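Local atomic coordinates of integron cassette protein (Vibrio cholerae, PDB entry 3FY6), a protein that is of unknown function, is encoded by a mobile integron gene cassette, and is found here as a two-chain assembly of sheet-and-helix subunits. Residues E25-E30 with Q63-N68; S70-E75 with E114-S119. All blocks are in the same frame, centred on the assembly; numbering follows the deposited sequence.

Interaction 1: E25-E30 with Q63-N68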
ATOM      1  N   GLU A  25      17.055   6.321   0.667  1.00 17.17           N
ATOM      2  CA  GLU A  25      17.299   6.229   2.102  1.00 15.63           C
ATOM      3  C   GLU A  25      17.620   4.782   2.487  1.00 22.75           C
ATOM      4  O   GLU A  25      17.030   3.835   1.954  1.00 19.15           O
ATOM      5  CB  GLU A  25      16.085   6.721   2.882  1.00 23.52           C
ATOM      6  CG  GLU A  25      15.751   8.189   2.638  1.00 31.74           C
ATOM      7  CD  GLU A  25      16.707   9.125   3.360  1.00 39.62           C
ATOM      8  OE1 GLU A  25      16.700   9.129   4.606  1.00 46.48           O
ATOM      9  OE2 GLU A  25      17.456   9.863   2.688  1.00 42.51           O
ATOM     10  N   THR A  26      18.560   4.612   3.407  1.00 18.80           N
ATOM     11  CA  THR A  26      18.976   3.276   3.815  1.00 19.72           C
ATOM     12  C   THR A  26      18.093   2.790   4.956  1.00 19.75           C
ATOM     13  O   THR A  26      18.043   3.401   6.018  1.00 21.67           O
ATOM     14  CB  THR A  26      20.463   3.248   4.249  1.00 23.92           C
ATOM     15  OG1 THR A  26      21.291   3.737   3.183  1.00 21.10           O
ATOM     16  CG2 THR A  26      20.896   1.823   4.619  1.00 20.40           C
ATOM     17  N   TYR A  27      17.362   1.711   4.719  1.00 17.42           N
ATOM     18  CA  TYR A  27      16.620   1.065   5.794  1.00 19.31           C
ATOM     19  C   TYR A  27      17.420  -0.149   6.222  1.00 21.57           C
ATOM     20  O   TYR A  27      17.734  -1.009   5.402  1.00 25.08           O
ATOM     21  CB  TYR A  27      15.238   0.642   5.315  1.00 21.92           C
ATOM     22  CG  TYR A  27      14.260   1.787   5.230  1.00 24.93           C
ATOM     23  CD1 TYR A  27      14.459   2.830   4.334  1.00 22.77           C
ATOM     24  CD2 TYR A  27      13.133   1.826   6.048  1.00 21.07           C
ATOM     25  CE1 TYR A  27      13.564   3.883   4.254  1.00 25.44           C
ATOM     26  CE2 TYR A  27      12.228   2.877   5.977  1.00 25.51           C
ATOM     27  CZ  TYR A  27      12.447   3.901   5.079  1.00 26.51           C
ATOM     28  OH  TYR A  27      11.563   4.950   5.017  1.00 33.10           O
ATOM     29  N   ILE A  28      17.773  -0.214   7.499  1.00 23.62           N
ATOM     30  CA  ILE A  28      18.600  -1.317   7.976  1.00 24.11           C
ATOM     31  C   ILE A  28      17.735  -2.364   8.660  1.00 23.96           C
ATOM     32  O   ILE A  28      17.076  -2.089   9.661  1.00 26.08           O
ATOM     33  CB  ILE A  28      19.713  -0.834   8.923  1.00 23.64           C
ATOM     34  CG1 ILE A  28      20.495   0.308   8.276  1.00 24.45           C
ATOM     35  CG2 ILE A  28      20.666  -1.983   9.262  1.00 24.31           C
ATOM     36  CD1 ILE A  28      21.529   0.935   9.186  1.00 27.05           C
ATOM     37  N   VAL A  29      17.716  -3.560   8.091  1.00 19.02           N
ATOM     38  CA  VAL A  29      16.971  -4.664   8.669  1.00 15.29           C
ATOM     39  C   VAL A  29      17.902  -5.570   9.463  1.00 25.17           C
ATOM     40  O   VAL A  29      18.830  -6.152   8.910  1.00 23.55           O
ATOM     41  CB  VAL A  29      16.297  -5.506   7.578  1.00 25.75           C
ATOM     42  CG1 VAL A  29      15.401  -6.565   8.214  1.00 27.48           C
ATOM     43  CG2 VAL A  29      15.482  -4.614   6.646  1.00 27.58           C
ATOM     44  N   GLU A  30      17.660  -5.682  10.764  1.00 27.52           N
ATOM     45  CA  GLU A  30      18.436  -6.593  11.594  1.00 28.31           C
ATOM     46  C   GLU A  30      17.623  -7.848  11.881  1.00 25.38           C
ATOM     47  O   GLU A  30      16.571  -7.778  12.517  1.00 28.54           O
ATOM     48  CB  GLU A  30      18.828  -5.929  12.915  1.00 33.69           C
ATOM     49  CG  GLU A  30      20.139  -5.183  12.895  1.00 50.40           C
ATOM     50  CD  GLU A  30      20.723  -5.011  14.290  1.00 66.98           C
ATOM     51  OE1 GLU A  30      20.340  -5.787  15.197  1.00 68.09           O
ATOM     52  OE2 GLU A  30      21.569  -4.109  14.479  1.00 71.09           O
ATOM     53  N   GLN A  63       4.951   1.067   7.059  1.00 21.13           N
ATOM     54  CA  GLN A  63       4.274   2.010   6.194  1.00 26.83           C
ATOM     55  C   GLN A  63       4.331   3.421   6.789  1.00 27.24           C
ATOM     56  O   GLN A  63       4.614   4.390   6.080  1.00 26.08           O
ATOM     57  CB  GLN A  63       2.829   1.547   5.957  1.00 30.27           C
ATOM     58  CG  GLN A  63       2.719   0.239   5.141  1.00 38.25           C
ATOM     59  CD  GLN A  63       2.996  -1.045   5.952  1.00 37.57           C
ATOM     60  OE1 GLN A  63       2.704  -1.123   7.150  1.00 31.28           O
ATOM     61  NE2 GLN A  63       3.537  -2.063   5.279  1.00 21.97           N
ATOM     62  N   ASP A  64       4.078   3.533   8.092  1.00 22.17           N
ATOM     63  CA  ASP A  64       4.129   4.822   8.780  1.00 25.14           C
ATOM     64  C   ASP A  64       5.483   5.508   8.625  1.00 24.02           C
ATOM     65  O   ASP A  64       5.548   6.686   8.285  1.00 27.23           O
ATOM     66  CB  ASP A  64       3.817   4.660  10.275  1.00 35.68           C
ATOM     67  CG  ASP A  64       2.353   4.337  10.541  1.00 48.11           C
ATOM     68  OD1 ASP A  64       1.509   4.582   9.650  1.00 46.13           O
ATOM     69  OD2 ASP A  64       2.048   3.838  11.647  1.00 51.90           O
ATOM     70  N   ILE A  65       6.568   4.783   8.889  1.00 21.93           N
ATOM     71  CA  ILE A  65       7.891   5.413   8.824  1.00 31.80           C
ATOM     72  C   ILE A  65       8.265   5.771   7.388  1.00 28.99           C
ATOM     73  O   ILE A  65       8.880   6.804   7.141  1.00 31.61           O
ATOM     74  CB  ILE A  65       9.012   4.599   9.549  1.00 29.75           C
ATOM     75  CG1 ILE A  65       9.324   3.293   8.832  1.00 40.11           C
ATOM     76  CG2 ILE A  65       8.617   4.313  11.000  1.00 34.14           C
ATOM     77  CD1 ILE A  65      10.216   2.354   9.652  1.00 36.10           C
HETATM   78  N   MSE A  66       7.866   4.931   6.440  1.00 24.92           N
HETATM   79  CA  MSE A  66       8.064   5.255   5.035  1.00 25.21           C
HETATM   80  C   MSE A  66       7.231   6.465   4.570  1.00 22.39           C
HETATM   81  O   MSE A  66       7.676   7.227   3.703  1.00 17.78           O
HETATM   82  CB  MSE A  66       7.802   4.033   4.157  1.00 17.48           C
HETATM   83  CG  MSE A  66       8.832   2.927   4.348  1.00 15.19           C
HETATM   84 SE   MSE A  66       8.630   1.580   2.956  0.74 23.70          SE
HETATM   85  CE  MSE A  66      10.054   0.339   3.476  1.00 20.73           C
ATOM     86  N   ASN A  67       6.031   6.636   5.134  1.00 14.15           N
ATOM     87  CA  ASN A  67       5.187   7.778   4.795  1.00 17.77           C
ATOM     88  C   ASN A  67       5.943   9.050   5.147  1.00 23.23           C
ATOM     89  O   ASN A  67       5.802  10.071   4.496  1.00 22.83           O
ATOM     90  CB  ASN A  67       3.852   7.760   5.564  1.00 18.65           C
ATOM     91  CG  ASN A  67       2.823   6.783   4.979  1.00 19.69           C
ATOM     92  OD1 ASN A  67       1.747   6.614   5.540  1.00 28.11           O
ATOM     93  ND2 ASN A  67       3.156   6.134   3.864  1.00 17.21           N
ATOM     94  N   ASN A  68       6.754   8.967   6.191  1.00 31.65           N
ATOM     95  CA  ASN A  68       7.558  10.104   6.607  1.00 38.70           C
ATOM     96  C   ASN A  68       8.617  10.484   5.574  1.00 36.39           C
ATOM     97  O   ASN A  68       9.056  11.630   5.524  1.00 31.00           O
ATOM     98  CB  ASN A  68       8.184   9.844   7.976  1.00 43.11           C
ATOM     99  CG  ASN A  68       7.194  10.037   9.106  1.00 50.51           C
ATOM    100  OD1 ASN A  68       6.196  10.741   8.950  1.00 55.66           O
ATOM    101  ND2 ASN A  68       7.458   9.410  10.246  1.00 48.66           N
TER
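Apolar packing carries this contact: the ring of Tyr27, on strand 23-31, runs outward from the sheet into the side of the short helix 62-67 and meets Met66 and Ile65 there. Met66, a selenomethionine, does most of the touching. Its CG lies 3.8 Å from CE2 of Tyr27, and the same CG approaches Tyr27 OH at 3.5 Å, so the phenol end rests against the root of the side chain. Ile65 adds a second apolar touch near the plane of the ring, at its edge, where its CG1 comes within 4.1 Å of Tyr27 CE2.

The selenium makes a Met-aromatic contact, though an oblique one. The SE atom of Met66 sits 5.4 Å from the centroid of the Tyr27 ring and 31° off the ring normal, and CE continues over one face, 4.1 Å above the plane and displaced toward the rim. Met66 reaches this place because its chain is extended beyond CG (chi2 -169°, chi3 -180°), which carries the selenium and methyl back along the tyrosine toward the strand.

In the fold, the contact attaches the helix that follows the last strand, 53-57, to the second strand of a five-stranded antiparallel sheet. All three touching residues are buried; Met40 and Ile16, on the two strands flanking 23-31, also touch Tyr27, and Pro73 packs on Met66.

The hydroxyl of Tyr27 is hydrogen-bonded to OD2 of Asp69, in the residues that follow 63-68, which gives the buried phenol a polar partner and ties the ring to the loop. Inside the helical segment, Asn67 N bonds to Gln63 O at 2.8 Å, while Asn67 ND2 holds the carbonyl of Val71.

Interaction 2: S70-E75 with E114-S119; sequences SVYPPE and EAKPNS
Lys116 NZ is gripped by a water at 3.0 Å, and it also donates to O of Phe126, the last residue of the chain. That water gives a hydrogen to Ser70 O, 2.7 Å away, and accepts from the lysine, so it bridges the two loops where the direct separation of Ser70 O and Lys116 NZ is 4.4 Å. The carbonyl belongs to a Schellman motif: Ser70, with positive phi (59°), is the C-prime residue that ends helix 62-67, with Val71 N returning to Met66 O and Ser70 N to Asn67 O. The contact therefore joins this helix terminus to the connection between helices 95-114 and 120-125.

Direct contact is slight, a van der Waals touch. Lys116 extends from its backbone through CG and CD, with CG anti to the backbone N (chi1 -168°), then turns at chi3 (72°) so that the ammonium swings toward Ser70. Its CD meets CD2 of Tyr72 at 4.3 Å, approaching the ring obliquely. Phe126 completes the cluster: it makes an edge-to-face pair with Tyr72 and a cation-pi contact with Lys116, so the chain end is held by both loops.

The contact lies near the surface, and the second subunit is close by. There Pro74 packs on Tyr72 of the second subunit and Pro117 on its Trp108. At the far end of the loop Ser119 is the N-cap of helix 120-125; its OG takes the hydrogen of Trp122 N and is also hydrogen-bonded to Glu101 OE1 of the second subunit.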
ATOM      1  N   SER A  70       7.835  10.402   2.507  1.00 21.27           N
ATOM      2  CA  SER A  70       6.946  10.570   1.351  1.00 21.27           C
ATOM      3  C   SER A  70       6.921   9.337   0.448  1.00 20.94           C
ATOM      4  O   SER A  70       6.850   9.453  -0.776  1.00 20.28           O
ATOM      5  CB  SER A  70       7.322  11.811   0.534  1.00 29.77           C
ATOM      6  OG  SER A  70       7.184  12.988   1.312  1.00 37.28           O
ATOM      7  N   VAL A  71       6.994   8.162   1.061  1.00 24.19           N
ATOM      8  CA  VAL A  71       6.919   6.899   0.337  1.00 25.82           C
ATOM      9  C   VAL A  71       5.628   6.184   0.754  1.00 22.82           C
ATOM     10  O   VAL A  71       5.327   6.091   1.942  1.00 17.06           O
ATOM     11  CB  VAL A  71       8.162   6.005   0.634  1.00 16.85           C
ATOM     12  CG1 VAL A  71       7.981   4.607   0.064  1.00 15.87           C
ATOM     13  CG2 VAL A  71       9.438   6.659   0.090  1.00 14.06           C
ATOM     14  N   TYR A  72       4.871   5.697  -0.228  1.00 16.30           N
ATOM     15  CA  TYR A  72       3.578   5.057   0.014  1.00 14.41           C
ATOM     16  C   TYR A  72       3.615   3.640  -0.527  1.00 17.82           C
ATOM     17  O   TYR A  72       3.228   3.389  -1.666  1.00 28.24           O
ATOM     18  CB  TYR A  72       2.458   5.895  -0.635  1.00 16.49           C
ATOM     19  CG  TYR A  72       2.557   7.326  -0.169  1.00 18.30           C
ATOM     20  CD1 TYR A  72       1.960   7.725   1.021  1.00 17.53           C
ATOM     21  CD2 TYR A  72       3.331   8.253  -0.860  1.00 22.40           C
ATOM     22  CE1 TYR A  72       2.088   9.024   1.484  1.00 20.90           C
ATOM     23  CE2 TYR A  72       3.464   9.554  -0.407  1.00 21.65           C
ATOM     24  CZ  TYR A  72       2.838   9.934   0.764  1.00 24.48           C
ATOM     25  OH  TYR A  72       2.968  11.227   1.225  1.00 29.17           O
ATOM     26  N   PRO A  73       4.097   2.703   0.301  1.00 18.76           N
ATOM     27  CA  PRO A  73       4.342   1.319  -0.098  1.00 20.61           C
ATOM     28  C   PRO A  73       3.041   0.543  -0.048  1.00 20.97           C
ATOM     29  O   PRO A  73       2.119   0.956   0.648  1.00 15.60           O
ATOM     30  CB  PRO A  73       5.266   0.793   1.010  1.00 21.95           C
ATOM     31  CG  PRO A  73       5.173   1.803   2.144  1.00 21.94           C
ATOM     32  CD  PRO A  73       4.203   2.874   1.757  1.00 18.08           C
ATOM     33  N   PRO A  74       2.959  -0.573  -0.775  1.00 26.54           N
ATOM     34  CA  PRO A  74       1.761  -1.408  -0.645  1.00 19.74           C
ATOM     35  C   PRO A  74       1.568  -1.783   0.827  1.00 18.54           C
ATOM     36  O   PRO A  74       2.546  -1.917   1.566  1.00 21.70           O
ATOM     37  CB  PRO A  74       2.108  -2.637  -1.478  1.00 27.16           C
ATOM     38  CG  PRO A  74       3.140  -2.134  -2.475  1.00 24.46           C
ATOM     39  CD  PRO A  74       3.938  -1.127  -1.728  1.00 24.48           C
ATOM     40  N   GLU A  75       0.322  -1.924   1.260  1.00 23.66           N
ATOM     41  CA  GLU A  75       0.039  -2.166   2.672  1.00 26.81           C
ATOM     42  C   GLU A  75       0.618  -3.503   3.170  1.00 29.38           C
ATOM     43  O   GLU A  75       0.951  -3.639   4.343  1.00 28.51           O
ATOM     44  CB  GLU A  75      -1.472  -2.084   2.933  1.00 35.30           C
ATOM     45  CG  GLU A  75      -1.967  -2.905   4.128  1.00 54.16           C
ATOM     46  CD  GLU A  75      -1.561  -2.316   5.475  1.00 62.94           C
ATOM     47  OE1 GLU A  75      -1.454  -1.074   5.574  1.00 68.95           O
ATOM     48  OE2 GLU A  75      -1.360  -3.096   6.434  1.00 59.18           O
ATOM     49  N   GLU A 114       7.924   5.369  -8.096  1.00 20.53           N
ATOM     50  CA  GLU A 114       8.179   5.864  -9.442  1.00 25.46           C
ATOM     51  C   GLU A 114       6.883   5.984 -10.253  1.00 23.38           C
ATOM     52  O   GLU A 114       6.735   6.892 -11.069  1.00 18.46           O
ATOM     53  CB  GLU A 114       9.186   4.947 -10.154  1.00 26.37           C
ATOM     54  CG  GLU A 114       9.389   5.238 -11.634  1.00 40.31           C
ATOM     55  CD  GLU A 114      10.234   4.171 -12.337  1.00 60.71           C
ATOM     56  OE1 GLU A 114      10.188   2.983 -11.932  1.00 56.74           O
ATOM     57  OE2 GLU A 114      10.946   4.523 -13.306  1.00 69.57           O
ATOM     58  N   ALA A 115       5.944   5.075 -10.016  1.00 18.03           N
ATOM     59  CA  ALA A 115       4.700   5.052 -10.776  1.00 19.75           C
ATOM     60  C   ALA A 115       3.569   5.869 -10.143  1.00 20.01           C
ATOM     61  O   ALA A 115       2.465   5.895 -10.659  1.00 16.14           O
ATOM     62  CB  ALA A 115       4.245   3.601 -10.993  1.00 13.55           C
ATOM     63  N   LYS A 116       3.834   6.517  -9.018  1.00 23.53           N
ATOM     64  CA  LYS A 116       2.804   7.303  -8.343  1.00 17.26           C
ATOM     65  C   LYS A 116       2.157   8.320  -9.295  1.00 21.19           C
ATOM     66  O   LYS A 116       2.843   8.950 -10.082  1.00 19.37           O
ATOM     67  CB  LYS A 116       3.411   8.026  -7.144  1.00 22.65           C
ATOM     68  CG  LYS A 116       2.406   8.655  -6.196  1.00 32.31           C
ATOM     69  CD  LYS A 116       3.102   9.280  -4.987  1.00 38.65           C
ATOM     70  CE  LYS A 116       3.845  10.553  -5.366  1.00 42.31           C
ATOM     71  NZ  LYS A 116       4.598  11.132  -4.212  1.00 47.44           N
ATOM     72  N   PRO A 117       0.822   8.485  -9.220  1.00 16.25           N
ATOM     73  CA  PRO A 117       0.138   9.449 -10.091  1.00 18.06           C
ATOM     74  C   PRO A 117       0.806  10.828 -10.048  1.00 20.68           C
ATOM     75  O   PRO A 117       1.079  11.355  -8.970  1.00 21.03           O
ATOM     76  CB  PRO A 117      -1.259   9.527  -9.483  1.00 20.49           C
ATOM     77  CG  PRO A 117      -1.467   8.195  -8.867  1.00 25.59           C
ATOM     78  CD  PRO A 117      -0.112   7.816  -8.302  1.00 20.59           C
ATOM     79  N   ASN A 118       1.050  11.407 -11.215  1.00 17.48           N
ATOM     80  CA  ASN A 118       1.804  12.652 -11.300  1.00 21.67           C
ATOM     81  C   ASN A 118       1.051  13.778 -12.010  1.00 25.06           C
ATOM     82  O   ASN A 118       1.665  14.723 -12.498  1.00 21.68           O
ATOM     83  CB  ASN A 118       3.141  12.403 -12.000  1.00 26.11           C
ATOM     84  CG  ASN A 118       4.094  13.577 -11.873  1.00 24.98           C
ATOM     85  OD1 ASN A 118       4.292  14.119 -10.783  1.00 21.50           O
ATOM     86  ND2 ASN A 118       4.694  13.970 -12.991  1.00 22.20           N
ATOM     87  N   SER A 119      -0.274  13.670 -12.078  1.00 25.77           N
ATOM     88  CA  SER A 119      -1.087  14.780 -12.568  1.00 21.50           C
ATOM     89  C   SER A 119      -0.933  15.918 -11.574  1.00 16.89           C
ATOM     90  O   SER A 119      -0.624  15.683 -10.398  1.00 19.18           O
ATOM     91  CB  SER A 119      -2.570  14.382 -12.681  1.00 20.76           C
ATOM     92  OG  SER A 119      -3.145  14.237 -11.393  1.00 20.82           O
TER
HETATM   93  O   HOH W   1       5.988   8.679  -3.187  1.00 31.88           O

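How the interactions relate
Both segments of interaction 1 precede those of interaction 2 in the sequence, and the centres of the two contacts are about 15 Å apart. Helix 62-67 and the loop after it link them: its side packs on strand 23-31 in interaction 1, and its closing turn leads directly into 70-75. Met66 thus serves both sides, its SE lying 3.6 Å from Pro73 CG. Interaction 1 is buried, its centre about 6 Å from the centre of the chain, whereas interaction 2 is a surface contact near the second subunit, so together they connect the sheet with the C-terminal helices and the dimer interface.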